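Local coordinates for protein ABC sugar (Ribose) transporter, periplasmic substrate-binding subunit (Rhodobacter sphaeroides, PDB 3L49) that probably binds a sugar in the periplasm as the substrate-binding subunit of an ABC transporter, its natural ligand not being established here, at residues G193-C198 with T216-Y221; P202-T207 with D224-F229; Q208-A213 with E237-A242; V243-P248 with V277-E282. All coordinates share one frame; numbering follows the deposited sequence.

In the fold
Contacts 1 and 4 lie within one beta sheet and are held mainly by backbone hydrogen bonds, parallel in contact 1 and antiparallel in contact 4; contacts 2 and 3 pack helix 200-212 mainly through side chains, with no hydrogen bond across either. Contacts 1 and 2 are largely buried and meet where Thr220 OG1 lies 3.0 Å from Thr207 OG1, a probable hydrogen bond between strand and helix. Contact 3, its centre about 22 Å from the centre of the chain, mixes buried Leu210 and Pro239 with exposed Gln211. Contact 4 is partly buried, with Val277 exposed. Strand 240-245 is shared by contacts 3 and 4, whose centres are about 17 Å apart.

Contact 1: G193-C198 with T216-Y221; sequences GAIWAC and TDIRTY
Strands 194-197 and 219-221 run parallel, 14° apart in direction and 4.7 Å at their closest approach, with Ala194, Ile195 and Trp196 paired with Arg219, Thr220 and Tyr221. The ladder alternates: Ile195 N donates to Arg219 O at 3.0 Å in the carbonyl plane, Tyr221 N to Ile195 O at 2.8 Å, and Ala197 N to Tyr221 O at 3.2 Å. Arg219 N to Gly193 O, 3.4 Å, is a weak bond at the start of the ladder. On one face, Thr220 turns its methyl CG2 to Ile195 CB, 4.0 Å away, leaving its hydroxyl to Thr207 of helix 200-212. Ile195 CG1 reaches Ile218 CG2, the branch anti to the backbone N, and this methyl also lies against the Gly193-Ala194 peptide. The other face carries Ala194, Trp196 and Tyr221. Ala194 CB approaches Tyr221 CE1 at 4.2 Å, and Ile195 O lies at the tyrosine ring's edge, near its plane. Met118 of helix 107-122 touches all three of these side chains, and the Tyr221 hydroxyl is hydrogen-bonded to Asp121. Helices thus back both faces, with helix 200-212 linking the strands: the beta-alpha-beta unit of a periplasmic binding protein lobe.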
loop_
_atom_site.group_PDB
_atom_site.type_symbol
_atom_site.label_atom_id
_atom_site.label_comp_id
_atom_site.label_asym_id
_atom_site.label_seq_id
_atom_site.Cartn_x
_atom_site.Cartn_y
_atom_site.Cartn_z
ATOM N N GLY A 193 -15.796 -5.702 -16.723
ATOM C CA GLY A 193 -16.717 -4.858 -15.975
ATOM C C GLY A 193 -16.099 -4.147 -14.802
ATOM O O GLY A 193 -16.702 -3.226 -14.246
ATOM N N ALA A 194 -14.897 -4.567 -14.428
ATOM C CA ALA A 194 -14.209 -3.989 -13.276
ATOM C C ALA A 194 -12.705 -4.104 -13.422
ATOM O O ALA A 194 -12.208 -4.999 -14.105
ATOM C CB ALA A 194 -14.663 -4.667 -11.986
ATOM N N ILE A 195 -11.979 -3.185 -12.788
ATOM C CA ILE A 195 -10.522 -3.262 -12.726
ATOM C C ILE A 195 -10.067 -3.050 -11.281
ATOM O O ILE A 195 -10.505 -2.109 -10.612
ATOM C CB ILE A 195 -9.809 -2.259 -13.698
ATOM C CG1 ILE A 195 -10.351 -2.378 -15.125
ATOM C CG2 ILE A 195 -8.300 -2.483 -13.713
ATOM C CD1 ILE A 195 -9.656 -1.475 -16.168
ATOM N N TRP A 196 -9.194 -3.939 -10.817
ATOM C CA TRP A 196 -8.715 -3.948 -9.440
ATOM C C TRP A 196 -7.182 -3.798 -9.361
ATOM O O TRP A 196 -6.447 -4.353 -10.186
ATOM C CB TRP A 196 -9.160 -5.263 -8.756
ATOM C CG TRP A 196 -8.762 -5.370 -7.313
ATOM C CD1 TRP A 196 -9.491 -4.968 -6.233
ATOM C CD2 TRP A 196 -7.529 -5.887 -6.792
ATOM N NE1 TRP A 196 -8.794 -5.200 -5.075
ATOM C CE2 TRP A 196 -7.585 -5.764 -5.388
ATOM C CE3 TRP A 196 -6.382 -6.439 -7.375
ATOM C CZ2 TRP A 196 -6.539 -6.178 -4.555
ATOM C CZ3 TRP A 196 -5.337 -6.843 -6.545
ATOM C CH2 TRP A 196 -5.426 -6.709 -5.154
ATOM N N ALA A 197 -6.714 -3.062 -8.350
ATOM C CA ALA A 197 -5.305 -3.100 -7.918
ATOM C C ALA A 197 -5.199 -2.954 -6.398
ATOM O O ALA A 197 -6.126 -2.462 -5.752
ATOM C CB ALA A 197 -4.478 -2.041 -8.617
ATOM N N CYS A 198 -4.064 -3.369 -5.832
ATOM C CA CYS A 198 -3.861 -3.307 -4.380
ATOM C C CYS A 198 -3.481 -1.893 -3.936
ATOM O O CYS A 198 -3.322 -1.625 -2.741
ATOM C CB CYS A 198 -2.816 -4.331 -3.907
ATOM S SG CYS A 198 -1.097 -3.961 -4.394
ATOM N N THR A 216 -18.083 4.109 -20.306
ATOM C CA THR A 216 -18.735 4.497 -19.043
ATOM C C THR A 216 -19.222 3.290 -18.221
ATOM O O THR A 216 -19.746 3.461 -17.116
ATOM C CB THR A 216 -19.957 5.432 -19.286
ATOM O OG1 THR A 216 -20.820 4.848 -20.272
ATOM C CG2 THR A 216 -19.524 6.827 -19.748
ATOM N N ASP A 217 -19.031 2.085 -18.758
ATOM C CA ASP A 217 -19.615 0.855 -18.204
ATOM C C ASP A 217 -18.666 0.006 -17.342
ATOM O O ASP A 217 -19.066 -1.032 -16.807
ATOM C CB ASP A 217 -20.195 -0.009 -19.337
ATOM C CG ASP A 217 -19.158 -0.368 -20.392
ATOM O OD1 ASP A 217 -18.696 0.547 -21.112
ATOM O OD2 ASP A 217 -18.814 -1.565 -20.507
ATOM N N ILE A 218 -17.414 0.434 -17.224
ATOM C CA ILE A 218 -16.432 -0.274 -16.409
ATOM C C ILE A 218 -16.011 0.644 -15.267
ATOM O O ILE A 218 -15.874 1.846 -15.467
ATOM C CB ILE A 218 -15.204 -0.708 -17.248
ATOM C CG1 ILE A 218 -15.649 -1.598 -18.414
ATOM C CG2 ILE A 218 -14.148 -1.415 -16.380
ATOM C CD1 ILE A 218 -14.594 -1.839 -19.463
ATOM N N ARG A 219 -15.845 0.080 -14.070
ATOM C CA ARG A 219 -15.412 0.858 -12.918
ATOM C C ARG A 219 -14.080 0.346 -12.380
ATOM O O ARG A 219 -13.772 -0.840 -12.488
ATOM C CB ARG A 219 -16.490 0.876 -11.825
ATOM C CG ARG A 219 -17.794 1.594 -12.209
ATOM C CD ARG A 219 -17.635 3.115 -12.256
ATOM N NE ARG A 219 -18.902 3.803 -12.513
ATOM C CZ ARG A 219 -19.269 4.321 -13.684
ATOM N NH1 ARG A 219 -18.470 4.250 -14.742
ATOM N NH2 ARG A 219 -20.442 4.924 -13.796
ATOM N N THR A 220 -13.275 1.253 -11.827
ATOM C CA THR A 220 -11.969 0.883 -11.254
ATOM C C THR A 220 -11.972 0.975 -9.731
ATOM O O THR A 220 -12.693 1.789 -9.152
ATOM C CB THR A 220 -10.796 1.743 -11.789
ATOM O OG1 THR A 220 -10.956 3.102 -11.363
ATOM C CG2 THR A 220 -10.691 1.665 -13.314
ATOM N N TYR A 221 -11.156 0.136 -9.091
ATOM C CA TYR A 221 -11.118 0.022 -7.635
ATOM C C TYR A 221 -9.695 -0.110 -7.147
ATOM O O TYR A 221 -8.931 -0.925 -7.663
ATOM C CB TYR A 221 -11.938 -1.192 -7.169
ATOM C CG TYR A 221 -13.382 -1.118 -7.598
ATOM C CD1 TYR A 221 -13.776 -1.589 -8.847
ATOM C CD2 TYR A 221 -14.343 -0.528 -6.779
ATOM C CE1 TYR A 221 -15.082 -1.486 -9.270
ATOM C CE2 TYR A 221 -15.661 -0.422 -7.192
ATOM C CZ TYR A 221 -16.019 -0.915 -8.437
ATOM O OH TYR A 221 -17.306 -0.833 -8.871
#

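Contact 2: P202-T207 with D224-F229; sequences PMIGAT and DGSPEF
Helix 200-212, the crossover helix of a beta-alpha-beta unit in the periplasmic binding protein fold, here meets the start of helix 227-234, where Phe229 and Ile204 carry most of the contact. With CG anti to the backbone N (chi1 -162°), the Phe229 ring reaches the first helix, and its CE1 atom has two neighbours there. Met203 CB is 3.5 Å from Phe229 CE1, approaching obliquely. Thr207 OG1, also 3.5 Å from Phe229 CE1, sits at the ring edge near its plane. That hydroxyl is not given over to the ring: it donates to Met203 O within its own helix, tilted 23° from the carbonyl plane. At 2.5 Å between Thr207 OG1 and Met203 O the bond is unusually short, and its exact length is doubtful; Met203 O also accepts from Thr207 N. Ile204 packs next to the ring, its CG1 lying 4.0 Å from Phe229 CB as the two side chains slide past each other in opposite directions. On the exposed side, Glu228 extends beyond CG and crosses Ile204 at about a right angle, bringing its carboxylate carbon CD within 3.7 Å of Ile204 CD1. Ser226 occupies the N-cap position before helix 227-234, and its backbone N is held by Asp200. The same methyl also meets the cap residue: Ile204 CD1 lies 3.6 Å from Ser226 OG.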
loop_
_atom_site.group_PDB
_atom_site.type_symbol
_atom_site.label_atom_id
_atom_site.label_comp_id
_atom_site.label_asym_id
_atom_site.label_seq_id
_atom_site.Cartn_x
_atom_site.Cartn_y
_atom_site.Cartn_z
ATOM N N PRO A 202 -1.828 2.861 -10.107
ATOM C CA PRO A 202 -2.191 2.305 -11.424
ATOM C C PRO A 202 -3.649 2.539 -11.837
ATOM O O PRO A 202 -3.947 2.626 -13.030
ATOM C CB PRO A 202 -1.924 0.796 -11.268
ATOM C CG PRO A 202 -1.907 0.552 -9.806
ATOM C CD PRO A 202 -1.404 1.801 -9.170
ATOM N N MET A 203 -4.547 2.655 -10.863
ATOM C CA MET A 203 -5.957 2.878 -11.168
ATOM C C MET A 203 -6.221 4.282 -11.701
ATOM O O MET A 203 -7.212 4.495 -12.396
ATOM C CB MET A 203 -6.854 2.520 -9.971
ATOM C CG MET A 203 -6.861 1.034 -9.594
ATOM S SD MET A 203 -7.355 -0.074 -10.935
ATOM C CE MET A 203 -5.799 -0.540 -11.680
ATOM N N ILE A 204 -5.324 5.223 -11.392
ATOM C CA ILE A 204 -5.370 6.568 -11.977
ATOM C C ILE A 204 -5.198 6.473 -13.496
ATOM O O ILE A 204 -5.962 7.073 -14.250
ATOM C CB ILE A 204 -4.324 7.524 -11.345
ATOM C CG1 ILE A 204 -4.652 7.779 -9.871
ATOM C CG2 ILE A 204 -4.297 8.872 -12.077
ATOM C CD1 ILE A 204 -3.449 8.209 -9.025
ATOM N N GLY A 205 -4.223 5.676 -13.923
ATOM C CA GLY A 205 -4.000 5.379 -15.331
ATOM C C GLY A 205 -5.115 4.597 -15.987
ATOM O O GLY A 205 -5.538 4.926 -17.098
ATOM N N ALA A 206 -5.599 3.569 -15.296
ATOM C CA ALA A 206 -6.664 2.701 -15.822
ATOM C C ALA A 206 -7.940 3.490 -16.095
ATOM O O ALA A 206 -8.583 3.303 -17.125
ATOM C CB ALA A 206 -6.936 1.541 -14.864
ATOM N N THR A 207 -8.266 4.397 -15.178
ATOM C CA THR A 207 -9.409 5.301 -15.306
ATOM C C THR A 207 -9.254 6.229 -16.508
ATOM O O THR A 207 -10.194 6.370 -17.303
ATOM C CB THR A 207 -9.594 6.125 -14.018
ATOM O OG1 THR A 207 -9.569 5.242 -12.894
ATOM C CG2 THR A 207 -10.909 6.890 -14.019
ATOM N N ASP A 224 -5.780 3.524 -1.149
ATOM C CA ASP A 224 -4.810 4.474 -0.541
ATOM C C ASP A 224 -5.454 5.800 -0.223
ATOM O O ASP A 224 -5.306 6.310 0.880
ATOM C CB ASP A 224 -3.540 4.731 -1.368
ATOM C CG ASP A 224 -2.444 3.724 -1.083
ATOM O OD1 ASP A 224 -2.665 2.839 -0.233
ATOM O OD2 ASP A 224 -1.378 3.807 -1.727
ATOM N N GLY A 225 -6.159 6.356 -1.199
ATOM C CA GLY A 225 -6.760 7.668 -1.048
ATOM C C GLY A 225 -5.876 8.793 -1.560
ATOM O O GLY A 225 -5.899 9.901 -1.012
ATOM N N SER A 226 -5.098 8.511 -2.607
ATOM C CA SER A 226 -4.289 9.530 -3.289
ATOM C C SER A 226 -5.223 10.570 -3.905
ATOM O O SER A 226 -6.203 10.194 -4.562
ATOM C CB SER A 226 -3.392 8.898 -4.367
ATOM O OG SER A 226 -4.122 8.590 -5.544
ATOM N N PRO A 227 -4.937 11.875 -3.674
ATOM C CA PRO A 227 -5.824 12.994 -4.030
ATOM C C PRO A 227 -6.419 12.939 -5.439
ATOM O O PRO A 227 -7.593 13.268 -5.609
ATOM C CB PRO A 227 -4.915 14.216 -3.873
ATOM C CG PRO A 227 -3.979 13.822 -2.796
ATOM C CD PRO A 227 -3.703 12.361 -3.025
ATOM N N GLU A 228 -5.623 12.501 -6.416
ATOM C CA GLU A 228 -6.090 12.322 -7.800
ATOM C C GLU A 228 -7.136 11.218 -7.975
ATOM O O GLU A 228 -8.080 11.388 -8.743
ATOM C CB GLU A 228 -4.918 12.135 -8.779
ATOM C CG GLU A 228 -3.544 11.898 -8.121
ATOM C CD GLU A 228 -2.397 11.714 -9.124
ATOM O OE1 GLU A 228 -1.256 11.450 -8.677
ATOM O OE2 GLU A 228 -2.632 11.824 -10.352
ATOM N N PHE A 229 -6.992 10.102 -7.263
ATOM C CA PHE A 229 -7.989 9.035 -7.377
ATOM C C PHE A 229 -9.288 9.309 -6.605
ATOM O O PHE A 229 -10.376 8.996 -7.086
ATOM C CB PHE A 229 -7.417 7.652 -7.051
ATOM C CG PHE A 229 -8.267 6.519 -7.571
ATOM C CD1 PHE A 229 -8.306 6.227 -8.933
ATOM C CD2 PHE A 229 -9.050 5.759 -6.702
ATOM C CE1 PHE A 229 -9.104 5.187 -9.420
ATOM C CE2 PHE A 229 -9.841 4.717 -7.174
ATOM C CZ PHE A 229 -9.871 4.428 -8.535
#

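Contact 3: Q208-A213 with E237-A242; sequences QALQAA and ESPAGA
Gln211 leaves helix 200-212 with CG on the far side of CB from its backbone N (chi1 -151°), and a bend at chi2 of 130° swings its amide over to the loop ahead of strand 240-245. The neighbouring Leu210 meets the same loop close to its own backbone: Leu210 CB lies 4.0 Å from Pro239 CG. The proline ring thus receives both residues on different atoms. Pro239 CD is 3.7 Å from Gln211 OE1 and 3.8 Å from Gln211 CD, with the glutamine chain crossing the ring at about a right angle. Gln211 OE1 also comes to 3.6 Å from Ser238 CA. Ser238 turns its hydroxyl to its own chain: OG accepts from Ala240 N at 3.2 Å and 158°, an ST turn that shapes the lead into the strand. Lys281 NZ donates to the carbonyls at both ends of the turn, Ser238 O and Ala240 O, and Pro239 is bonded through its backbone to Thr220. With no hydrogen bond between the two segments, the helix is held to this loop by van der Waals contact, buried at Leu210 and Pro239 and exposed at Gln211, while polar bonds fix the loop's own shape.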
loop_
_atom_site.group_PDB
_atom_site.type_symbol
_atom_site.label_atom_id
_atom_site.label_comp_id
_atom_site.label_asym_id
_atom_site.label_seq_id
_atom_site.Cartn_x
_atom_site.Cartn_y
_atom_site.Cartn_z
ATOM N N GLN A 208 -8.070 6.841 -16.638
ATOM C CA GLN A 208 -7.750 7.721 -17.768
ATOM C C GLN A 208 -7.937 7.021 -19.122
ATOM O O GLN A 208 -8.522 7.607 -20.046
ATOM C CB GLN A 208 -6.331 8.255 -17.636
ATOM C CG GLN A 208 -6.179 9.414 -16.643
ATOM C CD GLN A 208 -4.728 9.680 -16.259
ATOM O OE1 GLN A 208 -4.441 10.556 -15.434
ATOM N NE2 GLN A 208 -3.804 8.916 -16.851
ATOM N N ALA A 209 -7.473 5.766 -19.209
ATOM C CA ALA A 209 -7.612 4.929 -20.404
ATOM C C ALA A 209 -9.061 4.619 -20.777
ATOM O O ALA A 209 -9.426 4.704 -21.949
ATOM C CB ALA A 209 -6.824 3.620 -20.237
ATOM N N LEU A 210 -9.870 4.243 -19.784
ATOM C CA LEU A 210 -11.294 3.941 -19.990
ATOM C C LEU A 210 -12.048 5.169 -20.457
ATOM O O LEU A 210 -12.921 5.082 -21.324
ATOM C CB LEU A 210 -11.943 3.438 -18.691
ATOM C CG LEU A 210 -11.547 2.071 -18.127
ATOM C CD1 LEU A 210 -12.197 1.873 -16.760
ATOM C CD2 LEU A 210 -11.916 0.932 -19.080
ATOM N N GLN A 211 -11.703 6.304 -19.852
ATOM C CA GLN A 211 -12.242 7.598 -20.218
ATOM C C GLN A 211 -11.927 7.927 -21.677
ATOM O O GLN A 211 -12.825 8.258 -22.450
ATOM C CB GLN A 211 -11.670 8.657 -19.283
ATOM C CG GLN A 211 -12.566 9.827 -19.065
ATOM C CD GLN A 211 -12.752 10.146 -17.595
ATOM O OE1 GLN A 211 -13.825 10.592 -17.188
ATOM N NE2 GLN A 211 -11.712 9.919 -16.790
ATOM N N ALA A 212 -10.658 7.783 -22.055
ATOM C CA ALA A 212 -10.227 7.986 -23.439
ATOM C C ALA A 212 -10.881 7.002 -24.431
ATOM O O ALA A 212 -11.032 7.319 -25.620
ATOM C CB ALA A 212 -8.704 7.919 -23.540
ATOM N N ALA A 213 -11.280 5.827 -23.937
ATOM C CA ALA A 213 -11.951 4.826 -24.770
ATOM C C ALA A 213 -13.451 5.079 -24.858
ATOM O O ALA A 213 -14.146 4.439 -25.642
ATOM C CB ALA A 213 -11.675 3.433 -24.250
ATOM N N GLU A 237 -18.719 11.718 -13.633
ATOM C CA GLU A 237 -18.447 11.485 -15.053
ATOM C C GLU A 237 -17.341 10.453 -15.213
ATOM O O GLU A 237 -17.218 9.808 -16.258
ATOM C CB GLU A 237 -18.012 12.782 -15.751
ATOM C CG GLU A 237 -18.838 14.033 -15.423
ATOM C CD GLU A 237 -20.190 14.077 -16.128
ATOM O OE1 GLU A 237 -20.403 13.314 -17.098
ATOM O OE2 GLU A 237 -21.042 14.891 -15.710
ATOM N N SER A 238 -16.530 10.316 -14.167
ATOM C CA SER A 238 -15.362 9.446 -14.180
ATOM C C SER A 238 -15.721 8.011 -13.815
ATOM O O SER A 238 -16.528 7.785 -12.913
ATOM C CB SER A 238 -14.302 9.989 -13.218
ATOM O OG SER A 238 -13.328 9.015 -12.901
ATOM N N PRO A 239 -15.124 7.031 -14.517
ATOM C CA PRO A 239 -15.294 5.614 -14.176
ATOM C C PRO A 239 -14.506 5.102 -12.952
ATOM O O PRO A 239 -14.359 3.898 -12.793
ATOM C CB PRO A 239 -14.837 4.894 -15.450
ATOM C CG PRO A 239 -13.865 5.802 -16.081
ATOM C CD PRO A 239 -14.298 7.208 -15.729
ATOM N N ALA A 240 -14.007 5.983 -12.091
ATOM C CA ALA A 240 -13.394 5.524 -10.846
ATOM C C ALA A 240 -14.493 5.149 -9.859
ATOM O O ALA A 240 -15.339 5.975 -9.537
ATOM C CB ALA A 240 -12.479 6.581 -10.271
ATOM N N GLY A 241 -14.470 3.898 -9.389
ATOM C CA GLY A 241 -15.594 3.297 -8.660
ATOM C C GLY A 241 -15.580 3.348 -7.139
ATOM O O GLY A 241 -16.619 3.600 -6.528
ATOM N N ALA A 242 -14.422 3.078 -6.530
ATOM C CA ALA A 242 -14.253 3.162 -5.072
ATOM C C ALA A 242 -12.793 3.139 -4.658
ATOM O O ALA A 242 -11.943 2.600 -5.362
ATOM C CB ALA A 242 -15.024 2.037 -4.340
#

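Contact 4: V243-P248 with V277-E282; sequences VAAQQP and VLITKE
Val243 and Ile279 form the better covered end of an antiparallel ladder in the mixed sheet of this periplasmic binding protein, where strand 240-245 lies beside strand 271-280. The short segments approach to 4.7 Å, their directions 142° apart. Val243 and Ile279 are a hydrogen-bonded pair gripped twice, Val243 N to Ile279 O at 2.9 Å and Ile279 N to Val243 O at 2.8 Å. Their side chains lie side by side, pointing the same way, and the Val243 methyl CG1, set between its backbone N and carbonyl carbon (chi1 62°), is 3.9 Å from Ile279 CB. Val233 of helix 227-234 touches both residues, and with Phe229 it buries Val243. On the opposite face, Ala244 and Leu278 make the non-hydrogen-bonded pair, packed by Ile110 and Leu114, respectively, of helix 107-122. Toward solvent the cover thins but the backbone bonds persist: Ala245 N to Val277 O is 2.7 Å and Val277 N to Ala245 O 3.1 Å. Val277 is exposed and Ala245 partly so, and the valine side chain stands off from segment 243-248. Just after the strand, Gln246 is hydrogen-bonded through OE1 to Ser105 and through NE2 to an unidentified ligand, probably from the crystallisation liquor. Ala245 is met from across the strands by the end of Ile279, whose CD1 is 3.6 Å from Ala245 CB.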
loop_
_atom_site.group_PDB
_atom_site.type_symbol
_atom_site.label_atom_id
_atom_site.label_comp_id
_atom_site.label_asym_id
_atom_site.label_seq_id
_atom_site.Cartn_x
_atom_site.Cartn_y
_atom_site.Cartn_z
ATOM N N VAL A 243 -12.514 3.718 -3.498
ATOM C CA VAL A 243 -11.165 3.754 -2.953
ATOM C C VAL A 243 -11.189 3.543 -1.440
ATOM O O VAL A 243 -12.037 4.095 -0.739
ATOM C CB VAL A 243 -10.407 5.058 -3.370
ATOM C CG1 VAL A 243 -11.086 6.326 -2.833
ATOM C CG2 VAL A 243 -8.959 5.004 -2.954
ATOM N N ALA A 244 -10.280 2.710 -0.948
ATOM C CA ALA A 244 -10.055 2.577 0.484
ATOM C C ALA A 244 -9.068 3.653 0.935
ATOM O O ALA A 244 -7.860 3.518 0.746
ATOM C CB ALA A 244 -9.537 1.190 0.811
ATOM N N ALA A 245 -9.590 4.728 1.519
ATOM C CA ALA A 245 -8.756 5.862 1.902
ATOM C C ALA A 245 -8.080 5.682 3.256
ATOM O O ALA A 245 -8.750 5.664 4.288
ATOM C CB ALA A 245 -9.560 7.128 1.886
ATOM N N GLN A 246 -6.749 5.585 3.237
ATOM C CA GLN A 246 -5.940 5.364 4.433
ATOM C C GLN A 246 -5.412 6.664 5.032
ATOM O O GLN A 246 -5.542 7.725 4.439
ATOM C CB GLN A 246 -4.737 4.491 4.090
ATOM C CG GLN A 246 -5.047 3.091 3.601
ATOM C CD GLN A 246 -3.778 2.306 3.411
ATOM O OE1 GLN A 246 -3.322 1.614 4.320
ATOM N NE2 GLN A 246 -3.161 2.453 2.245
ATOM N N GLN A 247 -4.783 6.568 6.203
ATOM C CA GLN A 247 -4.136 7.725 6.826
ATOM C C GLN A 247 -2.624 7.525 7.032
ATOM O O GLN A 247 -2.194 7.248 8.162
ATOM C CB GLN A 247 -4.809 8.045 8.164
ATOM C CG GLN A 247 -6.289 8.386 8.070
ATOM C CD GLN A 247 -7.032 8.137 9.368
ATOM O OE1 GLN A 247 -6.455 8.199 10.454
ATOM N NE2 GLN A 247 -8.326 7.864 9.263
ATOM N N PRO A 248 -1.813 7.646 5.947
ATOM C CA PRO A 248 -0.354 7.466 6.063
ATOM C C PRO A 248 0.326 8.388 7.077
ATOM O O PRO A 248 1.230 7.944 7.784
ATOM C CB PRO A 248 0.156 7.752 4.645
ATOM C CG PRO A 248 -0.949 8.479 3.967
ATOM C CD PRO A 248 -2.191 7.898 4.544
ATOM N N VAL A 277 -11.357 4.448 5.529
ATOM C CA VAL A 277 -12.755 4.458 5.090
ATOM C C VAL A 277 -12.814 3.946 3.657
ATOM O O VAL A 277 -11.843 4.081 2.919
ATOM C CB VAL A 277 -13.381 5.881 5.121
ATOM C CG1 VAL A 277 -14.895 5.804 5.337
ATOM C CG2 VAL A 277 -12.746 6.749 6.199
ATOM N N LEU A 278 -13.946 3.355 3.278
ATOM C CA LEU A 278 -14.276 3.123 1.878
ATOM C C LEU A 278 -15.036 4.335 1.335
ATOM O O LEU A 278 -15.987 4.810 1.953
ATOM C CB LEU A 278 -15.105 1.846 1.712
ATOM C CG LEU A 278 -15.340 1.358 0.282
ATOM C CD1 LEU A 278 -14.101 0.680 -0.251
ATOM C CD2 LEU A 278 -16.520 0.399 0.234
ATOM N N ILE A 279 -14.589 4.845 0.189
ATOM C CA ILE A 279 -15.213 5.994 -0.463
ATOM C C ILE A 279 -15.712 5.556 -1.837
ATOM O O ILE A 279 -14.924 5.145 -2.682
ATOM C CB ILE A 279 -14.212 7.158 -0.631
ATOM C CG1 ILE A 279 -13.653 7.601 0.722
ATOM C CG2 ILE A 279 -14.863 8.323 -1.356
ATOM C CD1 ILE A 279 -12.580 8.685 0.615
ATOM N N THR A 280 -17.022 5.628 -2.055
ATOM C CA THR A 280 -17.609 5.211 -3.331
ATOM C C THR A 280 -18.211 6.420 -4.036
ATOM O O THR A 280 -18.178 7.531 -3.501
ATOM C CB THR A 280 -18.683 4.116 -3.155
ATOM O OG1 THR A 280 -19.889 4.702 -2.655
ATOM C CG2 THR A 280 -18.215 3.032 -2.200
ATOM N N LYS A 281 -18.759 6.194 -5.229
ATOM C CA LYS A 281 -19.316 7.266 -6.061
ATOM C C LYS A 281 -20.477 8.016 -5.413
ATOM O O LYS A 281 -20.508 9.248 -5.453
ATOM C CB LYS A 281 -19.744 6.738 -7.432
ATOM C CG LYS A 281 -18.603 6.287 -8.311
ATOM C CD LYS A 281 -18.908 6.562 -9.774
ATOM C CE LYS A 281 -18.457 7.953 -10.171
ATOM N NZ LYS A 281 -16.963 8.117 -10.101
ATOM N N GLU A 282 -21.422 7.284 -4.821
ATOM C CA GLU A 282 -22.546 7.921 -4.121
ATOM C C GLU A 282 -22.208 8.309 -2.675
ATOM O O GLU A 282 -22.562 9.406 -2.231
ATOM C CB GLU A 282 -23.821 7.073 -4.201
ATOM C CG GLU A 282 -23.641 5.594 -3.893
ATOM C CD GLU A 282 -24.963 4.857 -3.817
ATOM O OE1 GLU A 282 -25.801 5.036 -4.728
ATOM O OE2 GLU A 282 -25.165 4.096 -2.847
#